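Local coordinates for surface presentation of antigens protein SpaK (Salmonella typhimurium, PDB 2FM8) that stores type III secretion effectors such as SipA and SopE in the bacterial cytoplasm, keeping them competent for secretion into host cells, at residues Ile54-Leu66 against Phe122-Met134. Sequence-based numbering, arbitrary orientation.
Sequences IWAQLGADSMVVL and FYNYLEVFSRSLM
From Ile54 opposite Phe122 to Ala56 opposite Leu126, strand 54-57 and helix 122-132 run in nearly the same direction, their axes approaching to 10.0 Å at 22° from parallel; in the loop that follows, Leu58 faces Ser130. At the start, Ile54 sets CG2 over the centre of the Phe122 ring in a CH-pi contact, 3.5 Å from the ring centroid; chi1 of Phe122 (-168°) places CG anti to the backbone N and turns the ring toward the strand. Its CZ reaches obliquely to CA of Trp55, whose indole is on the other sheet face, against a chain of another protein. Next along the strand, Ala56 CB meets Leu126 CD1 at 3.8 Å. Leu58 then divides its methyls: CD2 packs on Leu126 CD1 at 3.6 Å, whereas CD1 touches Leu133 CD1, the Leu58 and Leu133 side chains crossing nearly at right angles. Leu133 CD2 lies 3.7 Å from Leu66 N in helix 62-78, while Leu133 O sits against the Val65 isopropyl group, 3.4 Å from CG1. Gly59 O accepts Ser62 N and OG, closing a type I turn; this hydroxyl also bonds Leu98 N. The C-terminal helix thus meets sheet and helix 62-78 mostly through fitted methyls and a ring, without hydrogen bonds across.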
ATOM      1  N   ILE A  54      -3.876  -5.435  21.801  1.00 31.38           N
ATOM      2  CA  ILE A  54      -2.807  -4.534  22.253  1.00 31.12           C
ATOM      3  C   ILE A  54      -2.428  -3.716  21.032  1.00 31.17           C
ATOM      4  O   ILE A  54      -2.233  -4.287  19.946  1.00 31.42           O
ATOM      5  CB  ILE A  54      -1.577  -5.322  22.762  1.00 30.28           C
ATOM      6  CG1 ILE A  54      -1.945  -6.227  23.935  1.00 30.12           C
ATOM      7  CG2 ILE A  54      -0.422  -4.386  23.190  1.00 30.70           C
ATOM      8  CD1 ILE A  54      -0.856  -7.299  24.198  1.00 31.76           C
ATOM      9  N   TRP A  55      -2.344  -2.401  21.169  1.00 30.71           N
ATOM     10  CA  TRP A  55      -1.957  -1.593  20.019  1.00 31.15           C
ATOM     11  C   TRP A  55      -1.272  -0.300  20.416  1.00 30.51           C
ATOM     12  O   TRP A  55      -1.253   0.071  21.580  1.00 29.33           O
ATOM     13  CB  TRP A  55      -3.149  -1.324  19.114  1.00 32.11           C
ATOM     14  CG  TRP A  55      -4.034  -0.188  19.506  1.00 33.13           C
ATOM     15  CD1 TRP A  55      -3.979   1.123  19.039  1.00 34.35           C
ATOM     16  CD2 TRP A  55      -5.124  -0.238  20.405  1.00 33.07           C
ATOM     17  NE1 TRP A  55      -4.976   1.866  19.603  1.00 35.37           N
ATOM     18  CE2 TRP A  55      -5.690   1.064  20.455  1.00 34.04           C
ATOM     19  CE3 TRP A  55      -5.686  -1.249  21.169  1.00 33.43           C
ATOM     20  CZ2 TRP A  55      -6.782   1.367  21.235  1.00 34.55           C
ATOM     21  CZ3 TRP A  55      -6.764  -0.950  21.948  1.00 34.94           C
ATOM     22  CH2 TRP A  55      -7.314   0.345  21.979  1.00 35.76           C
ATOM     23  N   ALA A  56      -0.679   0.338  19.426  1.00 30.25           N
ATOM     24  CA  ALA A  56      -0.013   1.624  19.582  1.00 31.41           C
ATOM     25  C   ALA A  56      -0.064   2.377  18.266  1.00 31.93           C
ATOM     26  O   ALA A  56       0.171   1.796  17.210  1.00 32.41           O
ATOM     27  CB  ALA A  56       1.431   1.430  20.011  1.00 29.85           C
ATOM     28  N   GLN A  57      -0.365   3.664  18.333  1.00 33.22           N
ATOM     29  CA  GLN A  57      -0.098   4.579  17.217  1.00 34.68           C
ATOM     30  C   GLN A  57       1.379   4.877  17.109  1.00 35.08           C
ATOM     31  O   GLN A  57       2.060   5.018  18.119  1.00 36.08           O
ATOM     32  CB  GLN A  57      -0.877   5.874  17.400  1.00 34.97           C
ATOM     33  CG  GLN A  57      -2.359   5.672  17.264  1.00 37.00           C
ATOM     34  CD  GLN A  57      -3.128   6.934  17.563  1.00 38.78           C
ATOM     35  OE1 GLN A  57      -2.538   8.018  17.662  1.00 44.95           O
ATOM     36  NE2 GLN A  57      -4.455   6.817  17.687  1.00 41.53           N
ATOM     37  N   LEU A  58       1.890   4.972  15.883  1.00 35.01           N
ATOM     38  CA  LEU A  58       3.319   5.009  15.689  1.00 35.19           C
ATOM     39  C   LEU A  58       3.899   6.390  15.405  1.00 35.62           C
ATOM     40  O   LEU A  58       5.091   6.496  15.155  1.00 37.13           O
ATOM     41  CB  LEU A  58       3.736   4.024  14.605  1.00 35.58           C
ATOM     42  CG  LEU A  58       3.502   2.551  14.923  1.00 35.63           C
ATOM     43  CD1 LEU A  58       3.733   1.717  13.678  1.00 36.08           C
ATOM     44  CD2 LEU A  58       4.383   2.078  16.073  1.00 35.52           C
ATOM     45  N   GLY A  59       3.110   7.453  15.513  1.00 35.67           N
ATOM     46  CA  GLY A  59       3.674   8.805  15.384  1.00 36.16           C
ATOM     47  C   GLY A  59       3.062   9.636  14.266  1.00 36.29           C
ATOM     48  O   GLY A  59       2.553   9.097  13.272  1.00 35.33           O
ATOM     49  N   ALA A  60       3.103  10.955  14.457  1.00 36.35           N
ATOM     50  CA  ALA A  60       2.458  11.927  13.554  1.00 35.79           C
ATOM     51  C   ALA A  60       2.907  11.792  12.099  1.00 35.10           C
ATOM     52  O   ALA A  60       2.122  12.027  11.186  1.00 36.17           O
ATOM     53  CB  ALA A  60       2.735  13.360  14.044  1.00 35.92           C
ATOM     54  N   ASP A  61       4.164  11.441  11.879  1.00 34.06           N
ATOM     55  CA  ASP A  61       4.685  11.313  10.502  1.00 34.20           C
ATOM     56  C   ASP A  61       4.813   9.874   9.986  1.00 32.43           C
ATOM     57  O   ASP A  61       5.377   9.666   8.916  1.00 30.97           O
ATOM     58  CB  ASP A  61       6.059  11.971  10.409  1.00 35.44           C
ATOM     59  CG  ASP A  61       5.991  13.498  10.533  1.00 39.80           C
ATOM     60  OD1 ASP A  61       4.941  14.112  10.160  1.00 43.87           O
ATOM     61  OD2 ASP A  61       7.008  14.072  10.976  1.00 41.73           O
ATOM     62  N   SER A  62       4.288   8.907  10.735  1.00 30.22           N
ATOM     63  CA  SER A  62       4.479   7.489  10.405  1.00 29.97           C
ATOM     64  C   SER A  62       3.940   7.122   9.005  1.00 28.56           C
ATOM     65  O   SER A  62       4.583   6.355   8.291  1.00 28.07           O
ATOM     66  CB  SER A  62       3.868   6.568  11.490  1.00 29.23           C
ATOM     67  OG  SER A  62       2.525   6.913  11.791  1.00 28.06           O
ATOM     68  N   MET A  63       2.801   7.669   8.599  1.00 27.64           N
ATOM     69  CA  MET A  63       2.230   7.288   7.291  1.00 28.76           C
ATOM     70  C   MET A  63       3.110   7.785   6.132  1.00 28.22           C
ATOM     71  O   MET A  63       3.308   7.093   5.155  1.00 27.92           O
ATOM     72  CB  MET A  63       0.796   7.771   7.136  1.00 29.08           C
ATOM     73  CG  MET A  63      -0.209   7.060   8.064  1.00 31.39           C
ATOM     74  SD  MET A  63      -0.438   5.289   7.772  1.00 33.79           S
ATOM     75  CE  MET A  63      -1.138   5.234   6.125  1.00 33.22           C
ATOM     76  N   VAL A  64       3.660   8.983   6.276  1.00 28.08           N
ATOM     77  CA  VAL A  64       4.595   9.534   5.307  1.00 27.44           C
ATOM     78  C   VAL A  64       5.910   8.729   5.284  1.00 27.15           C
ATOM     79  O   VAL A  64       6.393   8.342   4.218  1.00 25.81           O
ATOM     80  CB  VAL A  64       4.832  11.023   5.592  1.00 27.63           C
ATOM     81  CG1 VAL A  64       6.076  11.562   4.883  1.00 27.64           C
ATOM     82  CG2 VAL A  64       3.575  11.813   5.207  1.00 27.75           C
ATOM     83  N   VAL A  65       6.481   8.445   6.445  1.00 26.52           N
ATOM     84  CA  VAL A  65       7.733   7.704   6.448  1.00 27.11           C
ATOM     85  C   VAL A  65       7.512   6.314   5.859  1.00 27.23           C
ATOM     86  O   VAL A  65       8.394   5.773   5.186  1.00 25.74           O
ATOM     87  CB  VAL A  65       8.364   7.623   7.841  1.00 27.51           C
ATOM     88  CG1 VAL A  65       9.624   6.795   7.795  1.00 28.20           C
ATOM     89  CG2 VAL A  65       8.694   9.055   8.355  1.00 28.07           C
ATOM     90  N   LEU A  66       6.316   5.753   6.089  1.00 27.78           N
ATOM     91  CA  LEU A  66       5.940   4.464   5.499  1.00 27.37           C
ATOM     92  C   LEU A  66       6.131   4.415   3.959  1.00 27.10           C
ATOM     93  O   LEU A  66       6.451   3.370   3.398  1.00 27.69           O
ATOM     94  CB  LEU A  66       4.530   4.088   5.903  1.00 27.28           C
ATOM     95  CG  LEU A  66       4.018   2.677   5.556  1.00 28.02           C
ATOM     96  CD1 LEU A  66       4.837   1.554   6.195  1.00 27.70           C
ATOM     97  CD2 LEU A  66       2.586   2.563   5.975  1.00 27.99           C
ATOM     98  N   PHE A 122       5.285  -7.236  22.771  1.00 28.28           N
ATOM     99  CA  PHE A 122       4.745  -6.069  22.086  1.00 28.46           C
ATOM    100  C   PHE A 122       5.643  -4.864  22.274  1.00 28.00           C
ATOM    101  O   PHE A 122       5.922  -4.163  21.329  1.00 28.12           O
ATOM    102  CB  PHE A 122       3.319  -5.731  22.513  1.00 28.22           C
ATOM    103  CG  PHE A 122       2.665  -4.716  21.616  1.00 28.34           C
ATOM    104  CD1 PHE A 122       1.905  -5.116  20.531  1.00 29.53           C
ATOM    105  CD2 PHE A 122       2.836  -3.356  21.836  1.00 29.25           C
ATOM    106  CE1 PHE A 122       1.329  -4.176  19.670  1.00 29.88           C
ATOM    107  CE2 PHE A 122       2.251  -2.417  20.996  1.00 29.03           C
ATOM    108  CZ  PHE A 122       1.500  -2.833  19.910  1.00 29.16           C
ATOM    109  N   TYR A 123       6.092  -4.620  23.492  1.00 27.60           N
ATOM    110  CA  TYR A 123       7.079  -3.555  23.730  1.00 27.73           C
ATOM    111  C   TYR A 123       8.294  -3.647  22.792  1.00 27.61           C
ATOM    112  O   TYR A 123       8.725  -2.641  22.206  1.00 27.92           O
ATOM    113  CB  TYR A 123       7.526  -3.578  25.206  1.00 27.07           C
ATOM    114  CG  TYR A 123       8.470  -2.474  25.583  1.00 26.87           C
ATOM    115  CD1 TYR A 123       7.996  -1.244  26.030  1.00 26.46           C
ATOM    116  CD2 TYR A 123       9.844  -2.642  25.470  1.00 29.32           C
ATOM    117  CE1 TYR A 123       8.866  -0.214  26.358  1.00 26.66           C
ATOM    118  CE2 TYR A 123      10.736  -1.597  25.804  1.00 28.30           C
ATOM    119  CZ  TYR A 123      10.234  -0.391  26.250  1.00 26.94           C
ATOM    120  OH  TYR A 123      11.100   0.636  26.593  1.00 27.60           O
ATOM    121  N   ASN A 124       8.892  -4.839  22.705  1.00 27.72           N
ATOM    122  CA  ASN A 124      10.019  -5.062  21.839  1.00 28.12           C
ATOM    123  C   ASN A 124       9.693  -4.659  20.378  1.00 28.01           C
ATOM    124  O   ASN A 124      10.453  -3.933  19.715  1.00 26.11           O
ATOM    125  CB  ASN A 124      10.387  -6.552  21.825  1.00 28.88           C
ATOM    126  CG  ASN A 124      11.205  -6.987  23.001  1.00 30.11           C
ATOM    127  OD1 ASN A 124      11.749  -6.195  23.756  1.00 29.98           O
ATOM    128  ND2 ASN A 124      11.308  -8.299  23.154  1.00 34.69           N
ATOM    129  N   TYR A 125       8.558  -5.122  19.877  1.00 28.59           N
ATOM    130  CA  TYR A 125       8.175  -4.769  18.501  1.00 29.38           C
ATOM    131  C   TYR A 125       7.841  -3.313  18.351  1.00 28.82           C
ATOM    132  O   TYR A 125       8.120  -2.719  17.320  1.00 29.89           O
ATOM    133  CB  TYR A 125       7.003  -5.595  18.000  1.00 32.17           C
ATOM    134  CG  TYR A 125       7.318  -7.040  17.806  1.00 34.03           C
ATOM    135  CD1 TYR A 125       8.106  -7.489  16.743  1.00 38.10           C
ATOM    136  CD2 TYR A 125       6.779  -7.975  18.666  1.00 38.23           C
ATOM    137  CE1 TYR A 125       8.333  -8.884  16.574  1.00 37.60           C
ATOM    138  CE2 TYR A 125       7.014  -9.316  18.519  1.00 38.46           C
ATOM    139  CZ  TYR A 125       7.784  -9.763  17.508  1.00 38.39           C
ATOM    140  OH  TYR A 125       7.941 -11.142  17.465  1.00 42.99           O
ATOM    141  N   LEU A 126       7.226  -2.724  19.354  1.00 28.32           N
ATOM    142  CA  LEU A 126       6.988  -1.288  19.314  1.00 28.24           C
ATOM    143  C   LEU A 126       8.291  -0.497  19.121  1.00 27.36           C
ATOM    144  O   LEU A 126       8.325   0.426  18.342  1.00 26.90           O
ATOM    145  CB  LEU A 126       6.234  -0.806  20.561  1.00 27.77           C
ATOM    146  CG  LEU A 126       6.036   0.719  20.622  1.00 28.95           C
ATOM    147  CD1 LEU A 126       5.138   1.214  19.479  1.00 30.37           C
ATOM    148  CD2 LEU A 126       5.433   1.142  21.924  1.00 29.08           C
ATOM    149  N   GLU A 127       9.350  -0.851  19.853  1.00 27.40           N
ATOM    150  CA  GLU A 127      10.650  -0.227  19.664  1.00 27.79           C
ATOM    151  C   GLU A 127      11.126  -0.346  18.234  1.00 26.96           C
ATOM    152  O   GLU A 127      11.542   0.627  17.624  1.00 26.13           O
ATOM    153  CB  GLU A 127      11.725  -0.849  20.577  1.00 28.12           C
ATOM    154  CG  GLU A 127      12.016  -0.026  21.740  1.00 32.13           C
ATOM    155  CD  GLU A 127      13.084  -0.604  22.681  1.00 29.56           C
ATOM    156  OE1 GLU A 127      14.011   0.162  23.006  1.00 30.13           O
ATOM    157  OE2 GLU A 127      12.984  -1.780  23.081  1.00 29.70           O
ATOM    158  N   VAL A 128      11.065  -1.558  17.719  1.00 26.59           N
ATOM    159  CA  VAL A 128      11.560  -1.841  16.384  1.00 27.92           C
ATOM    160  C   VAL A 128      10.748  -1.150  15.293  1.00 27.48           C
ATOM    161  O   VAL A 128      11.309  -0.517  14.389  1.00 27.00           O
ATOM    162  CB  VAL A 128      11.674  -3.393  16.230  1.00 28.26           C
ATOM    163  CG1 VAL A 128      11.646  -3.820  14.860  1.00 31.83           C
ATOM    164  CG2 VAL A 128      12.962  -3.868  16.946  1.00 28.77           C
ATOM    165  N   PHE A 129       9.428  -1.278  15.343  1.00 27.91           N
ATOM    166  CA  PHE A 129       8.589  -0.631  14.322  1.00 27.57           C
ATOM    167  C   PHE A 129       8.711   0.897  14.404  1.00 27.56           C
ATOM    168  O   PHE A 129       8.852   1.548  13.398  1.00 26.93           O
ATOM    169  CB  PHE A 129       7.118  -1.033  14.468  1.00 28.25           C
ATOM    170  CG  PHE A 129       6.766  -2.344  13.812  1.00 27.16           C
ATOM    171  CD1 PHE A 129       6.230  -2.370  12.556  1.00 29.64           C
ATOM    172  CD2 PHE A 129       6.930  -3.538  14.491  1.00 28.77           C
ATOM    173  CE1 PHE A 129       5.899  -3.585  11.928  1.00 29.14           C
ATOM    174  CE2 PHE A 129       6.606  -4.752  13.901  1.00 28.27           C
ATOM    175  CZ  PHE A 129       6.102  -4.779  12.616  1.00 29.99           C
ATOM    176  N   SER A 130       8.669   1.469  15.606  1.00 27.82           N
ATOM    177  CA  SER A 130       8.753   2.930  15.716  1.00 28.23           C
ATOM    178  C   SER A 130      10.101   3.467  15.178  1.00 28.09           C
ATOM    179  O   SER A 130      10.141   4.480  14.472  1.00 27.75           O
ATOM    180  CB  SER A 130       8.431   3.402  17.156  1.00 28.23           C
ATOM    181  OG  SER A 130       9.482   3.119  18.042  1.00 30.43           O
ATOM    182  N   ARG A 131      11.194   2.758  15.454  1.00 27.69           N
ATOM    183  CA  ARG A 131      12.503   3.130  14.915  1.00 27.33           C
ATOM    184  C   ARG A 131      12.598   2.945  13.408  1.00 27.32           C
ATOM    185  O   ARG A 131      13.225   3.754  12.723  1.00 26.37           O
ATOM    186  CB  ARG A 131      13.629   2.336  15.634  1.00 27.24           C
ATOM    187  CG  ARG A 131      13.827   2.751  17.079  1.00 26.24           C
ATOM    188  CD  ARG A 131      14.588   1.753  17.880  1.00 27.15           C
ATOM    189  NE  ARG A 131      14.959   2.310  19.178  1.00 26.99           N
ATOM    190  CZ  ARG A 131      16.006   1.934  19.900  1.00 28.78           C
ATOM    191  NH1 ARG A 131      16.819   0.961  19.492  1.00 29.52           N
ATOM    192  NH2 ARG A 131      16.279   2.573  21.025  1.00 30.19           N
ATOM    193  N   SER A 132      11.989   1.895  12.871  1.00 27.25           N
ATOM    194  CA  SER A 132      11.951   1.753  11.417  1.00 28.74           C
ATOM    195  C   SER A 132      11.186   2.902  10.738  1.00 29.17           C
ATOM    196  O   SER A 132      11.394   3.141   9.545  1.00 27.38           O
ATOM    197  CB  SER A 132      11.312   0.430  10.963  1.00 28.09           C
ATOM    198  OG  SER A 132      12.137  -0.674  11.265  1.00 28.73           O
ATOM    199  N   LEU A 133      10.287   3.561  11.470  1.00 30.49           N
ATOM    200  CA  LEU A 133       9.488   4.678  10.913  1.00 32.62           C
ATOM    201  C   LEU A 133       9.982   6.053  11.322  1.00 33.51           C
ATOM    202  O   LEU A 133       9.294   7.055  11.155  1.00 33.66           O
ATOM    203  CB  LEU A 133       8.034   4.521  11.288  1.00 32.26           C
ATOM    204  CG  LEU A 133       7.387   3.355  10.539  1.00 35.35           C
ATOM    205  CD1 LEU A 133       6.160   2.913  11.284  1.00 38.41           C
ATOM    206  CD2 LEU A 133       7.043   3.677   9.094  1.00 34.08           C
ATOM    207  N   MET A 134      11.200   6.108  11.814  1.00 35.34           N
ATOM    208  CA  MET A 134      11.778   7.358  12.223  1.00 37.70           C
ATOM    209  C   MET A 134      12.240   8.056  10.951  1.00 38.38           C
ATOM    210  O   MET A 134      12.804   7.393  10.069  1.00 38.04           O
ATOM    211  CB  MET A 134      12.957   7.112  13.167  1.00 37.73           C
ATOM    212  CG  MET A 134      13.079   8.140  14.231  1.00 40.87           C
ATOM    213  SD  MET A 134      14.392   7.791  15.430  1.00 43.62           S
ATOM    214  CE  MET A 134      15.780   8.028  14.282  1.00 42.16           C
TER